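Local coordinates for protein V-type ATPase 116 kDa subunit (Meiothermus ruber, PDB 3RRK) that probably contributes to rotary, ATP-driven proton transport as the 116 kDa-type subunit of a V-type ATPase, represented here by its cytoplasmic N-terminal domain, at residues I18-K23 and A278-G283; E28-L33 and V39-L44; V69-Q74 and P103-A108. All coordinates share one frame; numbering follows the deposited sequence.

Contact 1: residues I18-K23 and A278-G283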
# COMPACT_ATOMS: atom_id res chain seq x y z
N ILE A 18 37.15 9.70 7.99
CA ILE A 18 37.01 8.51 8.80
C ILE A 18 36.30 7.48 7.96
O ILE A 18 35.25 7.75 7.38
CB ILE A 18 36.22 8.79 10.09
CG1 ILE A 18 36.84 9.97 10.83
CG2 ILE A 18 36.22 7.58 10.99
CD1 ILE A 18 35.82 10.95 11.34
N VAL A 19 36.89 6.30 7.86
CA VAL A 19 36.37 5.27 6.99
C VAL A 19 36.30 3.95 7.72
O VAL A 19 37.17 3.63 8.52
CB VAL A 19 37.29 5.08 5.78
CG1 VAL A 19 36.64 4.14 4.78
CG2 VAL A 19 37.60 6.42 5.15
N ALA A 20 35.25 3.18 7.46
CA ALA A 20 35.12 1.86 8.04
C ALA A 20 34.66 0.86 6.98
O ALA A 20 34.04 1.24 5.99
CB ALA A 20 34.18 1.89 9.24
N GLY A 21 34.99 -0.41 7.19
CA GLY A 21 34.57 -1.45 6.27
C GLY A 21 34.71 -2.81 6.90
O GLY A 21 34.89 -2.94 8.11
N PRO A 22 34.62 -3.85 6.08
CA PRO A 22 34.92 -5.20 6.57
C PRO A 22 36.41 -5.30 6.84
O PRO A 22 37.18 -4.53 6.27
CB PRO A 22 34.54 -6.10 5.39
CG PRO A 22 34.61 -5.20 4.18
CD PRO A 22 34.23 -3.83 4.65
N LYS A 23 36.81 -6.22 7.71
CA LYS A 23 38.24 -6.45 7.94
C LYS A 23 38.91 -6.98 6.68
O LYS A 23 40.08 -6.70 6.45
CB LYS A 23 38.48 -7.40 9.12
CG LYS A 23 38.25 -6.75 10.46
CD LYS A 23 39.18 -7.31 11.52
CE LYS A 23 39.14 -6.45 12.78
NZ LYS A 23 40.10 -6.93 13.81
N ALA A 278 26.30 6.54 12.38
CA ALA A 278 25.78 5.88 13.58
C ALA A 278 26.30 4.45 13.71
O ALA A 278 26.68 4.01 14.80
CB ALA A 278 24.26 5.90 13.61
N ASP A 279 26.30 3.72 12.59
CA ASP A 279 26.76 2.34 12.57
C ASP A 279 28.26 2.28 12.85
O ASP A 279 28.72 1.48 13.66
CB ASP A 279 26.47 1.70 11.22
CG ASP A 279 24.99 1.64 10.91
OD1 ASP A 279 24.16 1.88 11.83
OD2 ASP A 279 24.65 1.36 9.74
N MET A 280 29.01 3.12 12.16
CA MET A 280 30.42 3.27 12.42
C MET A 280 30.68 3.47 13.91
O MET A 280 31.43 2.72 14.51
CB MET A 280 30.96 4.45 11.63
CG MET A 280 32.41 4.75 11.87
SD MET A 280 32.88 6.15 10.85
CE MET A 280 32.53 5.48 9.24
N ALA A 281 30.06 4.48 14.50
CA ALA A 281 30.22 4.77 15.93
C ALA A 281 29.77 3.62 16.81
O ALA A 281 30.17 3.53 17.97
CB ALA A 281 29.48 6.06 16.31
N ALA A 282 28.94 2.74 16.26
CA ALA A 282 28.41 1.60 17.02
C ALA A 282 29.34 0.39 16.90
O ALA A 282 28.95 -0.73 17.24
CB ALA A 282 27.00 1.25 16.54
N GLY A 283 30.55 0.62 16.42
CA GLY A 283 31.52 -0.45 16.20
C GLY A 283 30.99 -1.54 15.30
O GLY A 283 31.37 -2.71 15.44
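The final turn of helix 224-281, within A278-G283, rests on the strand residues of I18-K23, with A20 and M280 as the nearest backbone pair, their CA atoms 6.6 Å apart. M280 alone carries the helix side of the contact, and no hydrogen bond crosses it. Its CG lies anti to the backbone N (chi1 177°) and the chain runs straight to SD, an extended course that carries the sulfur to the sheet; the bend at chi3 (-60°) then turns CE toward A20. SD touches the CG2 branch of I18 at 3.6 Å, the two side chains crossing at a slant. CE lies 4.0 Å from the CB of A20 and 4.3 Å from the C of V19.

I18 and A20 alternate with V19, which faces the other side of the sheet. Strand 15-21 is an inner strand of the four-stranded antiparallel sheet of the proximal lobe, bonded through its backbone to L289 on one flank and I312 on the other, so M280 seats the end of the long helix 224-281 on the sheet's interior. Just beyond M280 the helix ends in a Schellman motif: G283, with positive phi (56°), sends its N to the O of M280 at 3.0 Å, while K284 N turns back to D279 O.

Contact 2: residues E28-L33 and V39-L44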
# COMPACT_ATOMS: atom_id res chain seq x y z
N GLU A 28 43.14 -3.31 1.12
CA GLU A 28 42.73 -2.72 -0.15
C GLU A 28 42.15 -1.33 0.11
O GLU A 28 42.23 -0.44 -0.73
CB GLU A 28 41.69 -3.60 -0.84
CG GLU A 28 42.15 -5.04 -1.09
CD GLU A 28 42.28 -5.87 0.19
OE1 GLU A 28 41.54 -5.60 1.16
OE2 GLU A 28 43.13 -6.79 0.22
N LEU A 29 41.56 -1.18 1.30
CA LEU A 29 41.04 0.10 1.75
C LEU A 29 42.18 1.07 1.97
O LEU A 29 42.25 2.13 1.33
CB LEU A 29 40.26 -0.10 3.05
CG LEU A 29 39.43 1.06 3.59
CD1 LEU A 29 38.69 1.74 2.45
CD2 LEU A 29 38.46 0.56 4.68
N LEU A 30 43.08 0.69 2.88
CA LEU A 30 44.32 1.43 3.12
C LEU A 30 45.01 1.85 1.82
O LEU A 30 45.36 3.01 1.62
CB LEU A 30 45.30 0.61 3.98
CG LEU A 30 46.67 1.26 4.19
CD1 LEU A 30 46.51 2.53 4.98
CD2 LEU A 30 47.66 0.34 4.89
N ALA A 31 45.21 0.88 0.93
CA ALA A 31 45.87 1.12 -0.35
C ALA A 31 45.17 2.21 -1.14
O ALA A 31 45.80 3.17 -1.60
CB ALA A 31 45.92 -0.17 -1.15
N GLU A 32 43.86 2.06 -1.29
CA GLU A 32 43.07 2.95 -2.12
C GLU A 32 43.04 4.37 -1.57
O GLU A 32 43.07 5.34 -2.32
CB GLU A 32 41.65 2.39 -2.27
CG GLU A 32 40.87 2.94 -3.45
CD GLU A 32 41.50 2.62 -4.80
OE1 GLU A 32 42.56 1.95 -4.84
OE2 GLU A 32 40.93 3.03 -5.83
N LEU A 33 42.99 4.49 -0.24
CA LEU A 33 43.14 5.79 0.39
C LEU A 33 44.50 6.43 0.09
O LEU A 33 44.58 7.60 -0.33
CB LEU A 33 42.95 5.66 1.90
CG LEU A 33 41.61 5.05 2.30
CD1 LEU A 33 41.44 5.05 3.81
CD2 LEU A 33 40.43 5.76 1.62
N VAL A 39 46.46 11.43 3.58
CA VAL A 39 47.72 11.49 4.32
C VAL A 39 47.54 11.34 5.83
O VAL A 39 46.44 11.54 6.35
CB VAL A 39 48.52 12.78 4.04
CG1 VAL A 39 48.78 12.94 2.55
CG2 VAL A 39 47.79 14.00 4.60
N HIS A 40 48.63 11.02 6.52
CA HIS A 40 48.59 10.73 7.95
C HIS A 40 47.54 9.68 8.25
O HIS A 40 46.75 9.82 9.19
CB HIS A 40 48.37 12.00 8.75
CG HIS A 40 49.53 12.93 8.70
ND1 HIS A 40 49.66 13.90 7.73
CD2 HIS A 40 50.65 13.00 9.46
CE1 HIS A 40 50.79 14.55 7.91
NE2 HIS A 40 51.41 14.03 8.96
N ILE A 41 47.57 8.63 7.44
CA ILE A 41 46.61 7.55 7.53
C ILE A 41 46.88 6.72 8.76
O ILE A 41 47.94 6.11 8.86
CB ILE A 41 46.70 6.62 6.32
CG1 ILE A 41 46.34 7.36 5.03
CG2 ILE A 41 45.80 5.42 6.50
CD1 ILE A 41 46.31 6.46 3.83
N ASP A 42 45.93 6.69 9.68
CA ASP A 42 46.05 5.91 10.90
C ASP A 42 44.86 4.99 11.10
O ASP A 42 43.72 5.43 11.01
CB ASP A 42 46.20 6.81 12.12
CG ASP A 42 47.64 7.14 12.43
OD1 ASP A 42 48.06 8.29 12.18
OD2 ASP A 42 48.36 6.25 12.91
N PRO A 43 45.13 3.70 11.35
CA PRO A 43 44.05 2.76 11.67
C PRO A 43 43.42 3.14 12.99
O PRO A 43 44.13 3.58 13.90
CB PRO A 43 44.78 1.43 11.81
CG PRO A 43 46.06 1.61 11.09
CD PRO A 43 46.44 3.04 11.31
N LEU A 44 42.10 2.98 13.09
CA LEU A 44 41.40 3.19 14.35
C LEU A 44 40.90 1.86 14.92
O LEU A 44 40.63 0.90 14.17
CB LEU A 44 40.24 4.16 14.17
CG LEU A 44 40.53 5.63 13.82
CD1 LEU A 44 39.51 6.15 12.83
CD2 LEU A 44 40.56 6.50 15.07
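A split beta-alpha-beta crossover holds this contact: L30 and L33 of helix 26-36 pack against I41 on strand 41-44, and the helix links strand 15-21 to strand 41-44, which run parallel with strand 287-293 between them. The strand order and the two crossovers of the sheet are those of a ferredoxin-like fold, within the proximal lobe of the subunit. The backbones stay well apart, with the CA atoms of L30 and I41 at 7.9 Å, and the contact is made by aliphatic side-chain atoms alone.

I41 points at the helix and uses both of its branches. Its CG2, anti to the backbone N, meets the CD1 of L30 at 3.3 Å, while CD1, at the end of the longer branch, reaches the CB of L33 at 4.0 Å. That same CD1 methyl also lies 4.1 Å from the CD1 of L30, so I41 is wedged against residues one helical turn apart. The CB of L30 leaves the helix obliquely to the strand, but with CG anti to the backbone N (chi1 176°) its CD1 swings back toward I41, and the two side chains cross. L33 aims its CB directly at the strand and offers that atom rather than a terminal methyl. L33 is buried, whereas L30 lies at the solvent-facing margin, so the contact opens outward on the L30 side.

Strand 41-44 is an edge strand in this chain, paired through D42 with M290 and through L44 with A288 of strand 287-293. L30 and L33 also lean on L289 of that neighbouring strand, and L29 reaches farther across the sheet to V19, so helix 26-36 lies over the part of that face formed by strands 41-44, 287-293 and 15-21.

Contact 3: residues V69-Q74 and P103-A108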
# COMPACT_ATOMS: atom_id res chain seq x y z
N VAL A 69 11.74 10.31 3.16
CA VAL A 69 11.84 9.16 2.26
C VAL A 69 10.50 8.44 2.13
O VAL A 69 10.00 8.17 1.04
CB VAL A 69 12.92 8.15 2.71
CG1 VAL A 69 12.70 6.80 2.03
CG2 VAL A 69 14.32 8.68 2.45
N SER A 70 9.90 8.13 3.26
CA SER A 70 8.65 7.38 3.27
C SER A 70 7.47 8.14 2.63
O SER A 70 6.68 7.56 1.91
CB SER A 70 8.34 6.94 4.69
OG SER A 70 6.95 6.92 4.91
N GLN A 71 7.36 9.44 2.88
CA GLN A 71 6.28 10.23 2.30
C GLN A 71 6.40 10.44 0.79
O GLN A 71 5.40 10.49 0.08
CB GLN A 71 6.17 11.59 2.97
CG GLN A 71 5.59 11.59 4.35
CD GLN A 71 5.96 12.86 5.12
OE1 GLN A 71 6.22 12.81 6.32
NE2 GLN A 71 5.98 14.01 4.43
N ALA A 72 7.63 10.60 0.31
CA ALA A 72 7.84 10.72 -1.12
C ALA A 72 7.53 9.38 -1.81
O ALA A 72 6.85 9.37 -2.83
CB ALA A 72 9.26 11.18 -1.42
N GLU A 73 8.01 8.27 -1.26
CA GLU A 73 7.67 6.96 -1.82
C GLU A 73 6.16 6.80 -1.91
O GLU A 73 5.61 6.52 -2.96
CB GLU A 73 8.27 5.81 -1.02
CG GLU A 73 9.73 5.54 -1.39
CD GLU A 73 10.41 4.47 -0.52
OE1 GLU A 73 9.80 4.00 0.48
OE2 GLU A 73 11.56 4.10 -0.84
N GLN A 74 5.49 7.00 -0.79
CA GLN A 74 4.05 6.87 -0.76
C GLN A 74 3.41 7.74 -1.85
O GLN A 74 2.54 7.28 -2.58
CB GLN A 74 3.50 7.16 0.65
CG GLN A 74 1.99 7.35 0.74
CD GLN A 74 1.57 8.82 0.70
OE1 GLN A 74 0.82 9.24 -0.18
NE2 GLN A 74 2.06 9.60 1.67
N PRO A 103 2.11 19.09 1.92
CA PRO A 103 0.85 19.29 1.22
C PRO A 103 0.66 18.24 0.13
O PRO A 103 -0.44 17.71 -0.05
CB PRO A 103 1.03 20.66 0.57
CG PRO A 103 2.13 21.31 1.33
CD PRO A 103 3.04 20.21 1.71
N VAL A 104 1.73 17.96 -0.60
CA VAL A 104 1.72 16.99 -1.67
C VAL A 104 1.45 15.57 -1.16
O VAL A 104 0.66 14.83 -1.74
CB VAL A 104 3.07 17.00 -2.42
CG1 VAL A 104 3.15 15.84 -3.40
CG2 VAL A 104 3.25 18.33 -3.13
N ALA A 105 2.12 15.19 -0.09
CA ALA A 105 1.91 13.87 0.49
C ALA A 105 0.48 13.68 1.04
O ALA A 105 -0.12 12.61 0.90
CB ALA A 105 2.94 13.60 1.57
N SER A 106 -0.06 14.72 1.66
CA SER A 106 -1.43 14.67 2.15
C SER A 106 -2.44 14.54 1.01
O SER A 106 -3.38 13.76 1.08
CB SER A 106 -1.75 15.90 2.99
OG SER A 106 -1.17 15.75 4.27
N ARG A 107 -2.25 15.30 -0.05
CA ARG A 107 -3.15 15.21 -1.18
C ARG A 107 -3.04 13.85 -1.83
O ARG A 107 -4.04 13.27 -2.22
CB ARG A 107 -2.88 16.30 -2.20
CG ARG A 107 -3.74 17.54 -2.00
CD ARG A 107 -3.18 18.71 -2.81
NE ARG A 107 -3.33 18.53 -4.25
CZ ARG A 107 -2.44 18.94 -5.16
NH1 ARG A 107 -1.31 19.53 -4.77
NH2 ARG A 107 -2.67 18.74 -6.45
N ALA A 108 -1.83 13.33 -1.94
CA ALA A 108 -1.68 12.06 -2.63
C ALA A 108 -2.33 11.00 -1.77
O ALA A 108 -2.99 10.09 -2.27
CB ALA A 108 -0.20 11.74 -2.91
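Q74 lays its side-chain amide along the flank of helix 103-108, spanning the turn between A105 and A108. The chain leaves with CG anti to the backbone N and bends sharply at chi2 (-96°), which brings the amide over to the other helix. There OE1 lies 3.8 Å from the CB of A108 and NE2 4.1 Å from the CB of A105. The A105 carbonyl is close by, but OE1 stands 3.7 Å from its O, and the contact contains no hydrogen bond. One turn earlier, Q71 presents its CB to the CB of A105 at 4.1 Å, so A105 sits under both glutamines. With an alanine in place of Q74, the methyl of A108 would probably lose its cover from 69-74, and A105 would keep only that of Q71.

A105 and A108 turn their methyls to segment 69-74; the axes of the two segments come within 9.3 Å at 45°, running in the same general direction. S75 and V78 continue the packing on A108. V69 and V104 turn to helix 224-281, so three helices pack together here, consistent with the elongated helical stalk that separates the two alpha/beta lobes in this subunit family.

Contacts 1 and 2 work on opposite faces of one sheet, their centres 14 Å apart. Strand 15-21 joins them: V19 CG1 meets L29 CD1 at 3.9 Å on the face of helix 26-36, while I18 CG2 meets L44 CD1 at 4.0 Å on the face that receives M280. Contact 3 lies apart in the helical stalk, with its centre about 32 Å from that of contact 1 and about 42 Å from that of contact 2; the nearest atoms are about 15 Å and 25 Å away. Helix 224-281 spans the separation, touching V69 and V104 beside contact 3 before ending at contact 1, and thus ties the stalk to the proximal lobe.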